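Local structure of 2-dehydropantoate 2-reductase (Porphyromonas gingivalis, 2QYT) at residues A[24-28]-A[39-43]; A[121-125]-A[134-138]. The protein probably catalyses the NADPH-dependent reduction of 2-dehydropantoate (ketopantoate) to (R)-pantoate, the second step in making pantoate for pantothenate biosynthesis. One frame throughout, in Å; residues are numbered along the deposited sequence.

Interaction 1 of 2, residues A[24-28]-A[39-43]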
ATOM      1  N   GLY A  24      -8.283   6.792   5.556  1.00 16.30           N
ATOM      2  CA  GLY A  24      -9.746   6.978   5.683  1.00 16.53           C
ATOM      3  C   GLY A  24     -10.145   8.008   6.737  1.00 16.92           C
ATOM      4  O   GLY A  24     -11.059   8.818   6.531  1.00 16.11           O
ATOM      5  N   ALA A  25      -9.444   8.004   7.879  1.00 17.56           N
ATOM      6  CA  ALA A  25      -9.701   8.991   8.923  1.00 16.68           C
ATOM      7  C   ALA A  25      -9.395  10.419   8.445  1.00 17.37           C
ATOM      8  O   ALA A  25     -10.173  11.339   8.686  1.00 19.87           O
ATOM      9  CB  ALA A  25      -8.888   8.649  10.192  1.00 17.22           C
HETATM   10  N   MSE A  26      -8.251  10.630   7.801  1.00 17.08           N
HETATM   11  CA  MSE A  26      -7.887  11.963   7.330  1.00 14.92           C
HETATM   12  C   MSE A  26      -8.893  12.440   6.300  1.00 15.23           C
HETATM   13  O   MSE A  26      -9.317  13.617   6.332  1.00 14.20           O
HETATM   14  CB  MSE A  26      -6.486  11.967   6.737  1.00 15.55           C
HETATM   15  CG  MSE A  26      -5.374  11.618   7.761  1.00 16.53           C
HETATM   16 SE   MSE A  26      -5.213  13.011   9.168  0.75 21.33          SE
HETATM   17  CE  MSE A  26      -4.183  14.303   8.118  1.00 16.83           C
ATOM     18  N   LEU A  27      -9.270  11.554   5.384  1.00 14.67           N
ATOM     19  CA  LEU A  27     -10.317  11.926   4.405  1.00 15.72           C
ATOM     20  C   LEU A  27     -11.635  12.270   5.075  1.00 16.06           C
ATOM     21  O   LEU A  27     -12.267  13.280   4.705  1.00 17.25           O
ATOM     22  CB  LEU A  27     -10.530  10.821   3.342  1.00 15.78           C
ATOM     23  CG  LEU A  27      -9.270  10.667   2.434  1.00 17.51           C
ATOM     24  CD1 LEU A  27      -9.346   9.312   1.631  1.00 12.66           C
ATOM     25  CD2 LEU A  27      -9.189  11.905   1.529  1.00 14.29           C
ATOM     26  N   ALA A  28     -12.089  11.442   6.024  1.00 16.30           N
ATOM     27  CA  ALA A  28     -13.351  11.743   6.746  1.00 16.62           C
ATOM     28  C   ALA A  28     -13.339  13.067   7.501  1.00 17.10           C
ATOM     29  O   ALA A  28     -14.358  13.724   7.616  1.00 18.12           O
ATOM     30  CB  ALA A  28     -13.671  10.607   7.718  1.00 17.82           C
ATOM     31  N   GLU A  39     -17.860  12.686   0.200  1.00 20.52           N
ATOM     32  CA  GLU A  39     -18.456  11.591   0.974  1.00 20.03           C
ATOM     33  C   GLU A  39     -17.389  10.511   1.154  1.00 18.55           C
ATOM     34  O   GLU A  39     -16.802  10.069   0.186  1.00 19.65           O
ATOM     35  CB  GLU A  39     -19.701  11.010   0.268  1.00 18.71           C
ATOM     36  CG  GLU A  39     -20.835  11.993   0.136  1.00 21.75           C
ATOM     37  CD  GLU A  39     -22.050  11.418  -0.596  1.00 22.75           C
ATOM     38  OE1 GLU A  39     -22.068  10.193  -0.930  1.00 23.55           O
ATOM     39  OE2 GLU A  39     -22.992  12.212  -0.858  1.00 28.56           O
ATOM     40  N   VAL A  40     -17.147  10.081   2.392  1.00 16.60           N
ATOM     41  CA  VAL A  40     -16.147   9.080   2.693  1.00 16.02           C
ATOM     42  C   VAL A  40     -16.800   7.869   3.378  1.00 15.85           C
ATOM     43  O   VAL A  40     -17.411   7.990   4.440  1.00 15.69           O
ATOM     44  CB  VAL A  40     -14.970   9.700   3.576  1.00 15.38           C
ATOM     45  CG1 VAL A  40     -13.889   8.676   3.921  1.00 15.53           C
ATOM     46  CG2 VAL A  40     -14.310  10.803   2.828  1.00 14.21           C
ATOM     47  N   SER A  41     -16.661   6.710   2.754  1.00 15.68           N
ATOM     48  CA  SER A  41     -17.202   5.468   3.306  1.00 15.46           C
ATOM     49  C   SER A  41     -16.091   4.516   3.639  1.00 15.77           C
ATOM     50  O   SER A  41     -15.029   4.576   3.025  1.00 14.56           O
ATOM     51  CB  SER A  41     -18.184   4.855   2.294  1.00 16.32           C
ATOM     52  OG  SER A  41     -19.131   5.872   1.914  1.00 11.58           O
ATOM     53  N   TRP A  42     -16.346   3.671   4.636  1.00 15.81           N
ATOM     54  CA  TRP A  42     -15.398   2.693   5.139  1.00 15.41           C
ATOM     55  C   TRP A  42     -15.996   1.327   5.133  1.00 14.65           C
ATOM     56  O   TRP A  42     -17.154   1.150   5.509  1.00 14.14           O
ATOM     57  CB  TRP A  42     -15.022   3.012   6.587  1.00 16.68           C
ATOM     58  CG  TRP A  42     -14.328   4.316   6.772  1.00 16.39           C
ATOM     59  CD1 TRP A  42     -13.706   5.078   5.810  1.00 16.71           C
ATOM     60  CD2 TRP A  42     -14.165   5.023   8.005  1.00 16.59           C
ATOM     61  NE1 TRP A  42     -13.171   6.229   6.378  1.00 16.30           N
ATOM     62  CE2 TRP A  42     -13.461   6.230   7.715  1.00 15.96           C
ATOM     63  CE3 TRP A  42     -14.589   4.785   9.309  1.00 15.41           C
ATOM     64  CZ2 TRP A  42     -13.148   7.175   8.699  1.00 17.37           C
ATOM     65  CZ3 TRP A  42     -14.285   5.725  10.280  1.00 16.29           C
ATOM     66  CH2 TRP A  42     -13.568   6.900   9.976  1.00 15.51           C
ATOM     67  N   ILE A  43     -15.217   0.339   4.706  1.00 14.23           N
ATOM     68  CA  ILE A  43     -15.661  -1.029   4.825  1.00 14.23           C
ATOM     69  C   ILE A  43     -14.828  -1.666   5.903  1.00 14.96           C
ATOM     70  O   ILE A  43     -13.656  -1.803   5.735  1.00 17.00           O
ATOM     71  CB  ILE A  43     -15.532  -1.814   3.507  1.00 13.81           C
ATOM     72  CG1 ILE A  43     -16.256  -1.063   2.361  1.00 12.42           C
ATOM     73  CG2 ILE A  43     -15.942  -3.325   3.691  1.00  9.85           C
ATOM     74  CD1 ILE A  43     -17.837  -0.911   2.510  1.00 11.83           C
TER

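Interaction 2 of 2, residues A[121-125]-A[134-138]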
ATOM      1  N   ASP A 121       3.414  -6.388  -7.705  1.00 21.10           N
ATOM      2  CA  ASP A 121       2.555  -6.425  -8.870  1.00 21.50           C
ATOM      3  C   ASP A 121       1.065  -6.474  -8.539  1.00 20.39           C
ATOM      4  O   ASP A 121       0.313  -7.108  -9.268  1.00 21.17           O
ATOM      5  CB  ASP A 121       2.928  -7.666  -9.697  1.00 21.81           C
ATOM      6  CG  ASP A 121       2.616  -8.953  -8.966  1.00 22.37           C
ATOM      7  OD1 ASP A 121       2.333  -8.908  -7.750  1.00 23.74           O
ATOM      8  OD2 ASP A 121       2.646 -10.015  -9.607  1.00 27.04           O
ATOM      9  N   ILE A 122       0.665  -5.827  -7.448  1.00 19.47           N
ATOM     10  CA  ILE A 122      -0.707  -5.848  -6.979  1.00 19.43           C
ATOM     11  C   ILE A 122      -1.648  -5.252  -8.040  1.00 18.27           C
ATOM     12  O   ILE A 122      -2.703  -5.832  -8.307  1.00 15.82           O
ATOM     13  CB  ILE A 122      -0.926  -5.075  -5.649  1.00 19.83           C
ATOM     14  CG1 ILE A 122      -0.011  -5.580  -4.528  1.00 23.19           C
ATOM     15  CG2 ILE A 122      -2.421  -5.169  -5.243  1.00 19.65           C
ATOM     16  CD1 ILE A 122      -0.246  -7.051  -4.110  1.00 26.00           C
ATOM     17  N   ALA A 123      -1.240  -4.124  -8.639  1.00 16.77           N
ATOM     18  CA  ALA A 123      -2.038  -3.460  -9.676  1.00 17.33           C
ATOM     19  C   ALA A 123      -2.204  -4.341 -10.928  1.00 16.84           C
ATOM     20  O   ALA A 123      -3.269  -4.412 -11.503  1.00 16.74           O
ATOM     21  CB  ALA A 123      -1.399  -2.124 -10.047  1.00 16.44           C
ATOM     22  N   GLU A 124      -1.136  -4.999 -11.350  1.00 16.38           N
ATOM     23  CA  GLU A 124      -1.223  -5.914 -12.461  1.00 18.48           C
ATOM     24  C   GLU A 124      -2.237  -7.029 -12.195  1.00 18.25           C
ATOM     25  O   GLU A 124      -3.039  -7.373 -13.075  1.00 17.84           O
ATOM     26  CB  GLU A 124       0.145  -6.517 -12.775  1.00 18.02           C
ATOM     27  CG  GLU A 124       1.088  -5.572 -13.523  1.00 23.67           C
ATOM     28  CD  GLU A 124       1.704  -4.499 -12.623  1.00 28.67           C
ATOM     29  OE1 GLU A 124       2.157  -3.482 -13.185  1.00 35.21           O
ATOM     30  OE2 GLU A 124       1.741  -4.661 -11.374  1.00 28.89           O
ATOM     31  N   ARG A 125      -2.146  -7.603 -10.998  1.00 18.73           N
ATOM     32  CA  ARG A 125      -3.007  -8.675 -10.552  1.00 20.22           C
ATOM     33  C   ARG A 125      -4.477  -8.226 -10.620  1.00 19.85           C
ATOM     34  O   ARG A 125      -5.299  -8.853 -11.305  1.00 18.09           O
ATOM     35  CB  ARG A 125      -2.585  -9.137  -9.149  1.00 19.65           C
ATOM     36  CG  ARG A 125      -1.187  -9.858  -9.141  1.00 22.48           C
ATOM     37  CD  ARG A 125      -0.739 -10.301  -7.724  1.00 25.23           C
ATOM     38  NE  ARG A 125      -1.726 -11.163  -7.044  1.00 36.95           N
ATOM     39  CZ  ARG A 125      -2.170 -12.340  -7.514  1.00 40.69           C
ATOM     40  NH1 ARG A 125      -1.752 -12.797  -8.695  1.00 41.85           N
ATOM     41  NH2 ARG A 125      -3.060 -13.054  -6.818  1.00 41.87           N
ATOM     42  N   VAL A 134      -9.074   1.506 -14.921  1.00 18.49           N
ATOM     43  CA  VAL A 134      -9.750   1.516 -13.599  1.00 17.71           C
ATOM     44  C   VAL A 134      -8.739   1.368 -12.430  1.00 16.20           C
ATOM     45  O   VAL A 134      -8.911   1.929 -11.368  1.00 16.12           O
ATOM     46  CB  VAL A 134     -10.862   0.400 -13.510  1.00 17.31           C
ATOM     47  CG1 VAL A 134     -11.382   0.230 -12.090  1.00 17.47           C
ATOM     48  CG2 VAL A 134     -12.038   0.696 -14.456  1.00 16.83           C
ATOM     49  N   VAL A 135      -7.672   0.624 -12.640  1.00 15.96           N
ATOM     50  CA  VAL A 135      -6.781   0.299 -11.527  1.00 15.71           C
ATOM     51  C   VAL A 135      -5.520   1.157 -11.645  1.00 14.70           C
ATOM     52  O   VAL A 135      -4.830   1.083 -12.633  1.00 14.58           O
ATOM     53  CB  VAL A 135      -6.462  -1.238 -11.473  1.00 16.67           C
ATOM     54  CG1 VAL A 135      -5.425  -1.563 -10.374  1.00 15.77           C
ATOM     55  CG2 VAL A 135      -7.761  -2.070 -11.322  1.00 15.56           C
ATOM     56  N   TRP A 136      -5.268   2.007 -10.651  1.00 14.59           N
ATOM     57  CA  TRP A 136      -4.020   2.747 -10.573  1.00 15.22           C
ATOM     58  C   TRP A 136      -3.038   2.018  -9.642  1.00 15.37           C
ATOM     59  O   TRP A 136      -3.383   1.019  -9.069  1.00 15.94           O
ATOM     60  CB  TRP A 136      -4.286   4.159 -10.066  1.00 15.26           C
ATOM     61  CG  TRP A 136      -5.079   5.061 -11.025  1.00 16.84           C
ATOM     62  CD1 TRP A 136      -5.313   4.871 -12.381  1.00 16.04           C
ATOM     63  CD2 TRP A 136      -5.656   6.321 -10.696  1.00 14.65           C
ATOM     64  NE1 TRP A 136      -6.003   5.938 -12.885  1.00 14.78           N
ATOM     65  CE2 TRP A 136      -6.247   6.829 -11.870  1.00 16.10           C
ATOM     66  CE3 TRP A 136      -5.756   7.059  -9.500  1.00 15.08           C
ATOM     67  CZ2 TRP A 136      -6.940   8.056 -11.892  1.00 16.06           C
ATOM     68  CZ3 TRP A 136      -6.444   8.275  -9.524  1.00 15.67           C
ATOM     69  CH2 TRP A 136      -7.030   8.752 -10.712  1.00 15.40           C
ATOM     70  N   LYS A 137      -1.807   2.501  -9.543  1.00 15.67           N
ATOM     71  CA  LYS A 137      -0.782   1.912  -8.693  1.00 15.95           C
ATOM     72  C   LYS A 137      -0.539   2.870  -7.550  1.00 15.99           C
ATOM     73  O   LYS A 137      -0.628   4.082  -7.726  1.00 15.43           O
ATOM     74  CB  LYS A 137       0.518   1.756  -9.473  1.00 16.58           C
ATOM     75  CG  LYS A 137       0.329   0.918 -10.697  1.00 18.92           C
ATOM     76  CD  LYS A 137       1.620   0.468 -11.305  1.00 24.08           C
ATOM     77  CE  LYS A 137       1.275  -0.242 -12.603  1.00 27.99           C
ATOM     78  NZ  LYS A 137       2.478  -0.583 -13.400  1.00 32.64           N
ATOM     79  N   GLY A 138      -0.242   2.330  -6.382  1.00 16.20           N
ATOM     80  CA  GLY A 138       0.059   3.174  -5.237  1.00 17.63           C
ATOM     81  C   GLY A 138       0.948   2.470  -4.241  1.00 17.87           C
ATOM     82  O   GLY A 138       1.066   1.246  -4.269  1.00 16.71           O
TER

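Interaction 1 of 2, residues A[24-28]-A[39-43]
Val-40 and Trp-42, two residues apart on the strand and both pointing at the helix, do most of the work here. Val-40 sets its two methyls against the turn from Gly-24 to Ala-28. CG2 sits over the backbone and CB of Leu-27, with Val-40 CG2 3.8 Å from Leu-27 CB. Val-40 CG1, anti to the backbone N (chi1 180°), lies 3.9 Å from Gly-24 O and beside the backbone N of Ala-28. Trp-42 brings the pyrrole side and the adjoining benzene edge of its indole to the helix. The carbonyl oxygen of Gly-24 lies in the ring plane at that edge, 3.3 Å from Trp-42 NE1 and 3.4 Å from Trp-42 CZ2. Gly-24 O also accepts the helical bond from Ala-28 N (2.9 Å). Further along, Ala-28 CB comes obliquely against the indole, 3.6 Å from Trp-42 CZ2. With no side chain at Gly-24, the edge of the indole can come right up to the helix backbone. The axes of the two segments run roughly antiparallel (152°) and approach to 8.4 Å. Beyond the contact, Leu-27 also touches Ile-11, and Trp-42 packs on Val-13, both of strand 9-14. This is the helix-on-sheet packing of the first beta-alpha-beta unit of a Rossmann-type fold, strand 9-14, helix 18-33, strand 38-43.

Interaction 2 of 2, residues A[121-125]-A[134-138]
Lys-137 reaches past Ala-123 to Glu-124 and meets it in a salt bridge, with Lys-137 NZ donating a hydrogen bond to Glu-124 OE1 over 2.9 Å. The lysine chain is extended beyond CG and brings the ammonium in nearly along the C-O axis of that oxygen. Glu-124 starts out with its CB directed away from 134-138. A bend at chi2 (76°) folds the chain back, returning the carboxylate to the lysine, and the two side chains cross at about a right angle. The ammonium is shared: it also forms a salt bridge with Asp-195 OD1, at the start of helix 194-215. Two carboxylates around one lysine would be expected to favour its charged form.

Beneath the polar end, the contact is apolar. Ala-123 points toward 134-138, and its CB packs on the aliphatic stem of the lysine, 3.6 Å from Lys-137 CG. The same methyl, Ala-123 CB, lies 3.8 Å from the carbonyl oxygen of Trp-136. Val-135 closes the other end, where Val-135 CG1, anti to the backbone N, comes 3.7 Å from Ala-123 O and 4.1 Å from Ala-123 CB.

Several backbone groups have identified partners. Arg-125 N bonds to Asp-121 O (3.0 Å) in the first turn of the helix, and Val-135 O accepts from Arg-127 NH2. Trp-136 is paired through its backbone with Ile-113 of strand 111-115, and Lys-137 with Gly-164 of strand 158-164. The arrangement is a short helix packed against the chain entering the long strand 137-148, where the parallel sheet of the Rossmann-type domain gives way to the mixed sheet.

In the fold
Both contacts set a helix against an extended segment, and both are largely buried, but they hold different elements and do not touch: their centres lie about 21 Å apart. Interaction 1 stays inside one beta-alpha-beta unit of the parallel sheet, and all its touching residues are buried; its chemistry is apolar side chains and an indole edge against helix backbone. Interaction 2 comes later in the chain, after 111-115, one of the two edge strands of that sheet within this chain, where the backbone passes into the mixed sheet. There alanine and valine packing is joined by a salt bridge whose glutamate is partly exposed, a charged link that interaction 1 lacks.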